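Local coordinates for protein TagI restriction endonuclease (Thermocrispum agreste, PDB 6GHS) that probably recognises 5-methylcytosine or 5-hydroxymethylcytosine in DNA through an SRA domain and cleaves the DNA with an HNH nuclease domain, at residues G29-L34 with R105-A110; G53-D58 with A136-A141; G62-Y67 with Q148-K153. One frame throughout, in Å; residues are numbered along the deposited sequence.

Interaction 1. Residues G29-L34 with R105-A110; sequences GLHAHL and RVIRGA
A Schellman motif ends helix 22-28 of the SRA domain, and the chain just past it is pinned to strand 104-109 by Arg105. Gly29 is the C-prime residue, with positive phi. Its N bonds to Gln26 O, and Leu30 N bonds to Val25 O. The next carbonyl, Leu30 O, is turned to the strand. Arg105 grips it side-on with two nitrogens. NH2 of Arg105 lies 2.8 Å from Leu30 O, with an N-H...O angle of 153°. NE of Arg105 lies 3.0 Å from the same Leu30 O. The oxygen sits in the guanidinium plane, at its edge. NE meets a lone pair in the carbonyl plane, whereas NH2 stands above that plane. The bend of the Arg105 chain at chi3 (-62°) turns this edge to the carbonyl.

The guanidinium has further partners. Arg105 NH2 forms a salt bridge with Asp47, and NH1 bonds to the carbonyls of Thr6 and Gly8. These bonds should fix its rotation, and Asp47 probably balances its buried charge.

Ile107, two residues on, adds the apolar half. Its CD1 rests 3.8 Å from Leu30 CB, and its CG1 is 4.0 Å from Leu30 CD2. The same CD1 touches the edge of the His31 ring, 4.1 Å from His31 CD2. NE2 of that ring is held by Gly37 O, and ND1 takes a weak bond from His33 N. Val25 of the helix also packs on Leu30 and Ile107.

The contact thus joins helix to sheet within the SRA domain: a Schellman C-cap, followed by a backbone carbonyl held side-on by two arginine nitrogens.

Interaction 2. Residues G53-D58 with A136-A141; sequences GGYPDD and ANHEDA
The imidazole of His138 has Asp140 N over one face and Asp57 at its edge, near the ring plane. Pro56 CD also lies at that ring's edge, 4.0 Å from His138 CE1. Tyr55 makes an offset edge-to-face pair with His138. The edge of the tyrosine points to the histidine face, with the planes at 74° and Tyr55 CD2 3.6 Å from His138 CE1. The phenol oxygen is held elsewhere, by Gln80.

Asp57 links the two loops. Its OD2 accepts from His138 ND1 at 2.8 Å, using the syn lone pair. The N-H...O angle is 146°, and the oxygen lies in the ring plane. CG of His138 is anti to the backbone N (chi1 -175°), which swings the ring toward Asp57. The other oxygen, Asp57 OD1, takes a weak bond from Glu139 N at 3.2 Å. One carboxylate thus holds the ring and, more weakly, the backbone of the next residue.

Glu139 extends past Asp57 in the opposite direction. Its OE1 is 3.1 Å from Pro56 O, a pair of acceptors with no bond between them. Arg59 probably eases this approach: it forms a salt bridge with Glu139 OE2 and a hydrogen bond to Pro56 O. Asp140 OD2 touches Pro56 CG at 3.7 Å.

This is a His-carboxylate hydrogen bond between two loops at the margin of the SRA domain's sheet, where strand 122-137 ends.

Interaction 3. Residues G62-Y67 with Q148-K153; sequences GDEIIY and QFQLVK
Four main-chain hydrogen bonds join Ile65 to Leu151 and Tyr67 to Phe149, the two hydrogen-bonded pairs of an antiparallel strand pair in the SRA domain's mixed sheet. The axes of the short segments approach to 4.7 Å, their N-to-C directions 165° apart. Leu151 N gives the straightest of these bonds, 2.8 Å to Ile65 O at 166°. Lys153 N to Asp63 O, at 3.0 Å, extends the pairing by one more bond. Between them, Glu64 faces Val152 and Ile66 faces Gln150 as non-hydrogen-bonded pairs. Their CA-H groups contribute contacts to carbonyls, such as Glu64 CA to Leu151 O at 3.3 Å.

The sheet's two faces differ. Ile65, Tyr67, Phe149 and Leu151 lie on the apolar one. Leu151 CD1 reaches Tyr67 CB at 3.9 Å, while Ile65 and Leu151 meet at their CB atoms. Tyr67 has CG anti to the backbone N, and its ring leads away from the strand pair onto Leu94. Leu94 and Val95 of helix 89-100 cover Phe149. Ile49 and Leu51 of strand 45-51 also pack on Tyr67, and Ile49 on Leu151.

At the Asp63 end, CB and CD of Lys153 lie beside Asp63 OD1, and Lys153 NZ forms a salt bridge with Glu15.

Glu64, Ile66, Gln150 and Val152 lie on the opposite face. Here Ile66 CG2 packs 3.6 Å from Gln148 NE2. Gln148 OE1 is bound by Trp134 NE1, and Lys236 of the second subunit also bonds to it. Glu64 OE1 has a long, weak ion pair with Arg235 of the second subunit.

The extended Gln150 chain crosses the bent Glu64 chain. Gln150 NE2 donates to Glu64 OE2 at 2.7 Å, and it meets this oxygen from above the carboxylate plane, 38° out of it.

All three contacts lie in the SRA domain and reach one mixed sheet. Interaction 1 is buried and binds a helix end to strand 104-109 by an arginine that grips a backbone carbonyl. Interaction 3 is the main-chain pairing of strands 64-68 and 145-153, with an apolar face and a more polar one. Interaction 2 is the most exposed and joins loops by carboxylate and ring contacts. Interactions 1 and 3 meet where Val106 packs on Ile65. Interactions 2 and 3 meet at Gln148, which lies beside Asp57 and Ala136. Interactions 1 and 2 do not touch, but their strands 104-109 and 122-137 are neighbours in the sheet.

Interaction 1. Residues G29-L34 with R105-A110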
loop_
_atom_site.group_PDB
_atom_site.type_symbol
_atom_site.label_atom_id
_atom_site.label_comp_id
_atom_site.label_asym_id
_atom_site.label_seq_id
_atom_site.Cartn_x
_atom_site.Cartn_y
_atom_site.Cartn_z
ATOM N N GLY A 29 0.376 1.890 30.929
ATOM C CA GLY A 29 1.114 1.210 29.858
ATOM C C GLY A 29 0.977 1.884 28.500
ATOM O O GLY A 29 1.342 1.298 27.488
ATOM N N LEU A 30 0.484 3.122 28.480
ATOM C CA LEU A 30 0.200 3.829 27.229
ATOM C C LEU A 30 1.426 4.449 26.580
ATOM O O LEU A 30 1.531 4.472 25.356
ATOM C CB LEU A 30 -0.850 4.919 27.452
ATOM C CG LEU A 30 -2.261 4.402 27.223
ATOM C CD1 LEU A 30 -2.664 3.489 28.359
ATOM C CD2 LEU A 30 -3.236 5.554 27.086
ATOM N N HIS A 31 2.314 4.980 27.411
ATOM C CA HIS A 31 3.547 5.622 26.980
ATOM C C HIS A 31 4.660 5.035 27.823
ATOM O O HIS A 31 4.390 4.335 28.781
ATOM C CB HIS A 31 3.440 7.110 27.244
ATOM C CG HIS A 31 4.178 7.960 26.264
ATOM N ND1 HIS A 31 5.453 8.426 26.491
ATOM C CD2 HIS A 31 3.799 8.474 25.070
ATOM C CE1 HIS A 31 5.836 9.174 25.471
ATOM N NE2 HIS A 31 4.849 9.221 24.596
ATOM N N ALA A 32 5.907 5.315 27.482
ATOM C CA ALA A 32 7.037 4.799 28.245
ATOM C C ALA A 32 7.556 5.814 29.242
ATOM O O ALA A 32 8.228 5.435 30.202
ATOM C CB ALA A 32 8.155 4.400 27.299
ATOM N N HIS A 33 7.215 7.085 29.020
ATOM C CA HIS A 33 7.983 8.218 29.523
ATOM C C HIS A 33 7.097 9.204 30.241
ATOM O O HIS A 33 5.892 9.227 30.019
ATOM C CB HIS A 33 8.668 8.958 28.366
ATOM C CG HIS A 33 9.641 8.121 27.600
ATOM N ND1 HIS A 33 10.647 7.401 28.207
ATOM C CD2 HIS A 33 9.777 7.904 26.272
ATOM C CE1 HIS A 33 11.345 6.759 27.285
ATOM N NE2 HIS A 33 10.839 7.048 26.101
ATOM N N LEU A 34 7.731 10.046 31.057
ATOM C CA LEU A 34 7.055 10.998 31.956
ATOM C C LEU A 34 6.902 12.412 31.358
ATOM O O LEU A 34 5.894 13.094 31.592
ATOM C CB LEU A 34 7.829 11.050 33.295
ATOM C CG LEU A 34 7.120 11.362 34.629
ATOM C CD1 LEU A 34 5.842 10.556 34.825
ATOM C CD2 LEU A 34 8.067 11.109 35.796
ATOM N N ARG A 105 -0.255 4.831 19.155
ATOM C CA ARG A 105 -1.218 5.434 20.082
ATOM C C ARG A 105 -0.991 6.945 20.239
ATOM O O ARG A 105 0.026 7.372 20.795
ATOM C CB ARG A 105 -1.126 4.779 21.464
ATOM C CG ARG A 105 -1.577 3.331 21.526
ATOM C CD ARG A 105 -1.609 2.848 22.964
ATOM N NE ARG A 105 -0.277 2.885 23.567
ATOM C CZ ARG A 105 0.672 1.978 23.369
ATOM N NH1 ARG A 105 0.454 0.923 22.587
ATOM N NH2 ARG A 105 1.854 2.124 23.961
ATOM N N VAL A 106 -1.931 7.750 19.757
ATOM C CA VAL A 106 -1.939 9.165 20.096
ATOM C C VAL A 106 -2.673 9.369 21.422
ATOM O O VAL A 106 -3.814 8.933 21.577
ATOM C CB VAL A 106 -2.581 10.015 18.992
ATOM C CG1 VAL A 106 -2.799 11.460 19.453
ATOM C CG2 VAL A 106 -1.703 9.966 17.752
ATOM N N ILE A 107 -1.993 10.023 22.365
ATOM C CA ILE A 107 -2.567 10.489 23.627
ATOM C C ILE A 107 -2.545 11.998 23.541
ATOM O O ILE A 107 -1.482 12.589 23.387
ATOM C CB ILE A 107 -1.711 10.057 24.833
ATOM C CG1 ILE A 107 -1.625 8.520 24.919
ATOM C CG2 ILE A 107 -2.262 10.659 26.123
ATOM C CD1 ILE A 107 -0.246 7.972 25.247
ATOM N N ARG A 108 -3.712 12.623 23.633
ATOM C CA ARG A 108 -3.818 14.068 23.436
ATOM C C ARG A 108 -3.873 14.789 24.786
ATOM O O ARG A 108 -4.466 14.288 25.741
ATOM C CB ARG A 108 -5.042 14.381 22.586
ATOM C CG ARG A 108 -4.819 15.487 21.568
ATOM C CD ARG A 108 -6.051 15.669 20.691
ATOM N NE ARG A 108 -6.251 14.543 19.772
ATOM C CZ ARG A 108 -6.166 14.578 18.442
ATOM N NH1 ARG A 108 -5.890 15.694 17.788
ATOM N NH2 ARG A 108 -6.378 13.466 17.746
ATOM N N GLY A 109 -3.254 15.967 24.849
ATOM C CA GLY A 109 -3.016 16.663 26.112
ATOM C C GLY A 109 -3.722 17.993 26.206
ATOM O O GLY A 109 -4.135 18.556 25.191
ATOM N N ALA A 110 -3.812 18.496 27.439
ATOM C CA ALA A 110 -4.578 19.706 27.790
ATOM C C ALA A 110 -4.144 20.981 27.060
ATOM O O ALA A 110 -4.993 21.738 26.593
ATOM C CB ALA A 110 -4.522 19.936 29.300
#

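Interaction 2. Residues G53-D58 with A136-A141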
loop_
_atom_site.group_PDB
_atom_site.type_symbol
_atom_site.label_atom_id
_atom_site.label_comp_id
_atom_site.label_asym_id
_atom_site.label_seq_id
_atom_site.Cartn_x
_atom_site.Cartn_y
_atom_site.Cartn_z
ATOM N N GLY A 53 0.940 20.530 22.541
ATOM C CA GLY A 53 1.564 21.742 21.964
ATOM C C GLY A 53 3.056 21.926 22.249
ATOM O O GLY A 53 3.482 22.996 22.701
ATOM N N GLY A 54 3.841 20.877 21.987
ATOM C CA GLY A 54 5.284 20.855 22.266
ATOM C C GLY A 54 6.110 21.776 21.383
ATOM O O GLY A 54 7.092 22.347 21.856
ATOM N N TYR A 55 5.741 21.888 20.102
ATOM C CA TYR A 55 6.303 22.889 19.191
ATOM C C TYR A 55 5.164 23.669 18.541
ATOM O O TYR A 55 4.057 23.138 18.408
ATOM C CB TYR A 55 7.138 22.234 18.094
ATOM C CG TYR A 55 8.545 21.856 18.498
ATOM C CD1 TYR A 55 8.785 20.730 19.288
ATOM C CD2 TYR A 55 9.646 22.601 18.069
ATOM C CE1 TYR A 55 10.075 20.368 19.659
ATOM C CE2 TYR A 55 10.944 22.247 18.438
ATOM C CZ TYR A 55 11.151 21.129 19.233
ATOM O OH TYR A 55 12.420 20.760 19.606
ATOM N N PRO A 56 5.430 24.926 18.114
ATOM C CA PRO A 56 4.409 25.674 17.367
ATOM C C PRO A 56 4.330 25.278 15.886
ATOM O O PRO A 56 3.463 25.774 15.166
ATOM C CB PRO A 56 4.852 27.140 17.516
ATOM C CG PRO A 56 6.186 27.115 18.203
ATOM C CD PRO A 56 6.677 25.702 18.214
ATOM N N ASP A 57 5.249 24.419 15.443
ATOM C CA ASP A 57 5.208 23.802 14.116
ATOM C C ASP A 57 4.115 22.729 13.993
ATOM O O ASP A 57 3.635 22.480 12.877
ATOM C CB ASP A 57 6.561 23.157 13.791
ATOM C CG ASP A 57 7.700 24.137 13.831
ATOM O OD1 ASP A 57 8.015 24.700 12.762
ATOM O OD2 ASP A 57 8.267 24.347 14.927
ATOM N N ASP A 58 3.778 22.079 15.123
ATOM C CA ASP A 58 2.698 21.075 15.210
ATOM C C ASP A 58 1.385 21.620 14.626
ATOM O O ASP A 58 1.031 22.773 14.893
ATOM C CB ASP A 58 2.382 20.710 16.678
ATOM C CG ASP A 58 3.418 19.812 17.340
ATOM O OD1 ASP A 58 4.360 19.342 16.672
ATOM O OD2 ASP A 58 3.259 19.574 18.563
ATOM N N ALA A 136 11.862 20.349 8.024
ATOM C CA ALA A 136 11.483 21.719 7.688
ATOM C C ALA A 136 12.226 22.670 8.612
ATOM O O ALA A 136 12.971 22.231 9.489
ATOM C CB ALA A 136 9.974 21.905 7.811
ATOM N N ASN A 137 12.028 23.966 8.404
ATOM C CA ASN A 137 12.612 24.981 9.261
ATOM C C ASN A 137 11.676 25.274 10.408
ATOM O O ASN A 137 10.471 25.397 10.218
ATOM C CB ASN A 137 12.866 26.245 8.467
ATOM C CG ASN A 137 13.807 26.010 7.309
ATOM O OD1 ASN A 137 14.781 25.256 7.414
ATOM N ND2 ASN A 137 13.517 26.643 6.193
ATOM N N HIS A 138 12.255 25.362 11.601
ATOM C CA HIS A 138 11.549 25.746 12.824
ATOM C C HIS A 138 10.944 27.140 12.665
ATOM O O HIS A 138 11.583 28.026 12.094
ATOM C CB HIS A 138 12.561 25.731 13.965
ATOM C CG HIS A 138 11.979 25.999 15.312
ATOM N ND1 HIS A 138 10.717 25.586 15.675
ATOM C CD2 HIS A 138 12.513 26.597 16.402
ATOM C CE1 HIS A 138 10.492 25.937 16.929
ATOM N NE2 HIS A 138 11.569 26.545 17.395
ATOM N N GLU A 139 9.717 27.330 13.142
ATOM C CA GLU A 139 9.028 28.618 12.976
ATOM C C GLU A 139 9.681 29.740 13.779
ATOM O O GLU A 139 9.925 30.828 13.255
ATOM C CB GLU A 139 7.551 28.509 13.344
ATOM C CG GLU A 139 6.715 27.937 12.218
ATOM C CD GLU A 139 5.246 27.807 12.564
ATOM O OE1 GLU A 139 4.848 28.076 13.721
ATOM O OE2 GLU A 139 4.484 27.426 11.657
ATOM N N ASP A 140 9.978 29.462 15.043
ATOM C CA ASP A 140 10.606 30.453 15.914
ATOM C C ASP A 140 12.068 30.732 15.553
ATOM O O ASP A 140 12.571 31.790 15.908
ATOM C CB ASP A 140 10.492 30.048 17.398
ATOM C CG ASP A 140 9.041 29.971 17.890
ATOM O OD1 ASP A 140 8.099 30.339 17.142
ATOM O OD2 ASP A 140 8.846 29.526 19.041
ATOM N N ALA A 141 12.748 29.806 14.870
ATOM C CA ALA A 141 14.155 30.005 14.489
ATOM C C ALA A 141 14.474 29.295 13.176
ATOM O O ALA A 141 15.064 28.214 13.181
ATOM C CB ALA A 141 15.078 29.521 15.601
#

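Interaction 3. Residues G62-Y67 with Q148-K153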
loop_
_atom_site.group_PDB
_atom_site.type_symbol
_atom_site.label_atom_id
_atom_site.label_comp_id
_atom_site.label_asym_id
_atom_site.label_seq_id
_atom_site.Cartn_x
_atom_site.Cartn_y
_atom_site.Cartn_z
ATOM N N GLY A 62 -7.429 16.771 13.810
ATOM C CA GLY A 62 -8.273 15.676 14.291
ATOM C C GLY A 62 -7.862 14.338 13.717
ATOM O O GLY A 62 -7.175 13.566 14.377
ATOM N N ASP A 63 -8.286 14.074 12.484
ATOM C CA ASP A 63 -7.920 12.843 11.770
ATOM C C ASP A 63 -6.534 12.875 11.127
ATOM O O ASP A 63 -5.977 11.816 10.849
ATOM C CB ASP A 63 -8.963 12.512 10.691
ATOM C CG ASP A 63 -10.195 11.814 11.250
ATOM O OD1 ASP A 63 -10.182 11.360 12.422
ATOM O OD2 ASP A 63 -11.180 11.709 10.487
ATOM N N GLU A 64 -6.014 14.075 10.854
ATOM C CA GLU A 64 -4.625 14.279 10.400
ATOM C C GLU A 64 -3.840 15.019 11.493
ATOM O O GLU A 64 -4.395 15.882 12.180
ATOM C CB GLU A 64 -4.568 15.102 9.093
ATOM C CG GLU A 64 -4.590 14.318 7.777
ATOM C CD GLU A 64 -3.782 14.999 6.667
ATOM O OE1 GLU A 64 -4.369 15.457 5.659
ATOM O OE2 GLU A 64 -2.541 15.088 6.801
ATOM N N ILE A 65 -2.557 14.675 11.647
ATOM C CA ILE A 65 -1.641 15.381 12.554
ATOM C C ILE A 65 -0.275 15.564 11.918
ATOM O O ILE A 65 0.328 14.597 11.449
ATOM C CB ILE A 65 -1.383 14.619 13.868
ATOM C CG1 ILE A 65 -2.681 14.088 14.467
ATOM C CG2 ILE A 65 -0.682 15.529 14.871
ATOM C CD1 ILE A 65 -2.478 13.341 15.764
ATOM N N ILE A 66 0.207 16.804 11.938
ATOM C CA ILE A 66 1.596 17.101 11.638
ATOM C C ILE A 66 2.297 17.190 12.988
ATOM O O ILE A 66 2.149 18.192 13.686
ATOM C CB ILE A 66 1.764 18.425 10.850
ATOM C CG1 ILE A 66 0.790 18.499 9.678
ATOM C CG2 ILE A 66 3.187 18.567 10.338
ATOM C CD1 ILE A 66 0.722 17.242 8.838
ATOM N N TYR A 67 3.029 16.135 13.361
ATOM C CA TYR A 67 3.767 16.082 14.630
ATOM C C TYR A 67 5.222 16.449 14.411
ATOM O O TYR A 67 5.843 15.964 13.480
ATOM C CB TYR A 67 3.688 14.684 15.244
ATOM C CG TYR A 67 4.224 14.592 16.660
ATOM C CD1 TYR A 67 3.603 15.276 17.707
ATOM C CD2 TYR A 67 5.338 13.815 16.963
ATOM C CE1 TYR A 67 4.079 15.200 19.008
ATOM C CE2 TYR A 67 5.822 13.732 18.265
ATOM C CZ TYR A 67 5.188 14.425 19.285
ATOM O OH TYR A 67 5.654 14.358 20.576
ATOM N N GLN A 148 9.637 16.225 10.990
ATOM C CA GLN A 148 8.172 16.221 11.088
ATOM C C GLN A 148 7.533 14.973 10.500
ATOM O O GLN A 148 8.075 14.345 9.603
ATOM C CB GLN A 148 7.589 17.458 10.416
ATOM C CG GLN A 148 7.459 18.645 11.348
ATOM C CD GLN A 148 6.832 19.853 10.679
ATOM O OE1 GLN A 148 7.089 20.144 9.506
ATOM N NE2 GLN A 148 6.006 20.571 11.428
ATOM N N PHE A 149 6.364 14.630 11.018
ATOM C CA PHE A 149 5.672 13.410 10.645
ATOM C C PHE A 149 4.228 13.742 10.299
ATOM O O PHE A 149 3.656 14.682 10.840
ATOM C CB PHE A 149 5.739 12.392 11.794
ATOM C CG PHE A 149 7.141 12.077 12.233
ATOM C CD1 PHE A 149 7.786 12.879 13.161
ATOM C CD2 PHE A 149 7.832 10.990 11.693
ATOM C CE1 PHE A 149 9.085 12.597 13.547
ATOM C CE2 PHE A 149 9.134 10.708 12.074
ATOM C CZ PHE A 149 9.758 11.507 13.005
ATOM N N GLN A 150 3.663 12.970 9.375
ATOM C CA GLN A 150 2.245 13.022 9.077
ATOM C C GLN A 150 1.557 11.769 9.632
ATOM O O GLN A 150 1.923 10.644 9.268
ATOM C CB GLN A 150 2.046 13.111 7.576
ATOM C CG GLN A 150 0.633 13.500 7.176
ATOM C CD GLN A 150 0.428 13.458 5.680
ATOM O OE1 GLN A 150 1.070 12.677 4.974
ATOM N NE2 GLN A 150 -0.472 14.298 5.185
ATOM N N LEU A 151 0.575 11.968 10.518
ATOM C CA LEU A 151 -0.184 10.857 11.119
ATOM C C LEU A 151 -1.660 10.923 10.726
ATOM O O LEU A 151 -2.251 11.995 10.725
ATOM C CB LEU A 151 -0.034 10.835 12.644
ATOM C CG LEU A 151 1.371 10.463 13.136
ATOM C CD1 LEU A 151 2.273 11.681 13.193
ATOM C CD2 LEU A 151 1.340 9.802 14.501
ATOM N N VAL A 152 -2.227 9.765 10.384
ATOM C CA VAL A 152 -3.606 9.631 9.888
ATOM C C VAL A 152 -4.326 8.609 10.753
ATOM O O VAL A 152 -3.777 7.541 11.038
ATOM C CB VAL A 152 -3.645 9.113 8.432
ATOM C CG1 VAL A 152 -5.084 8.845 7.984
ATOM C CG2 VAL A 152 -2.972 10.100 7.490
ATOM N N LYS A 153 -5.562 8.907 11.138
ATOM C CA LYS A 153 -6.277 7.999 12.010
ATOM C C LYS A 153 -6.631 6.701 11.306
ATOM O O LYS A 153 -7.184 6.697 10.213
ATOM C CB LYS A 153 -7.539 8.615 12.586
ATOM C CG LYS A 153 -8.205 7.671 13.578
ATOM C CD LYS A 153 -8.997 8.425 14.610
ATOM C CE LYS A 153 -9.496 7.480 15.678
ATOM N NZ LYS A 153 -10.236 8.298 16.670
#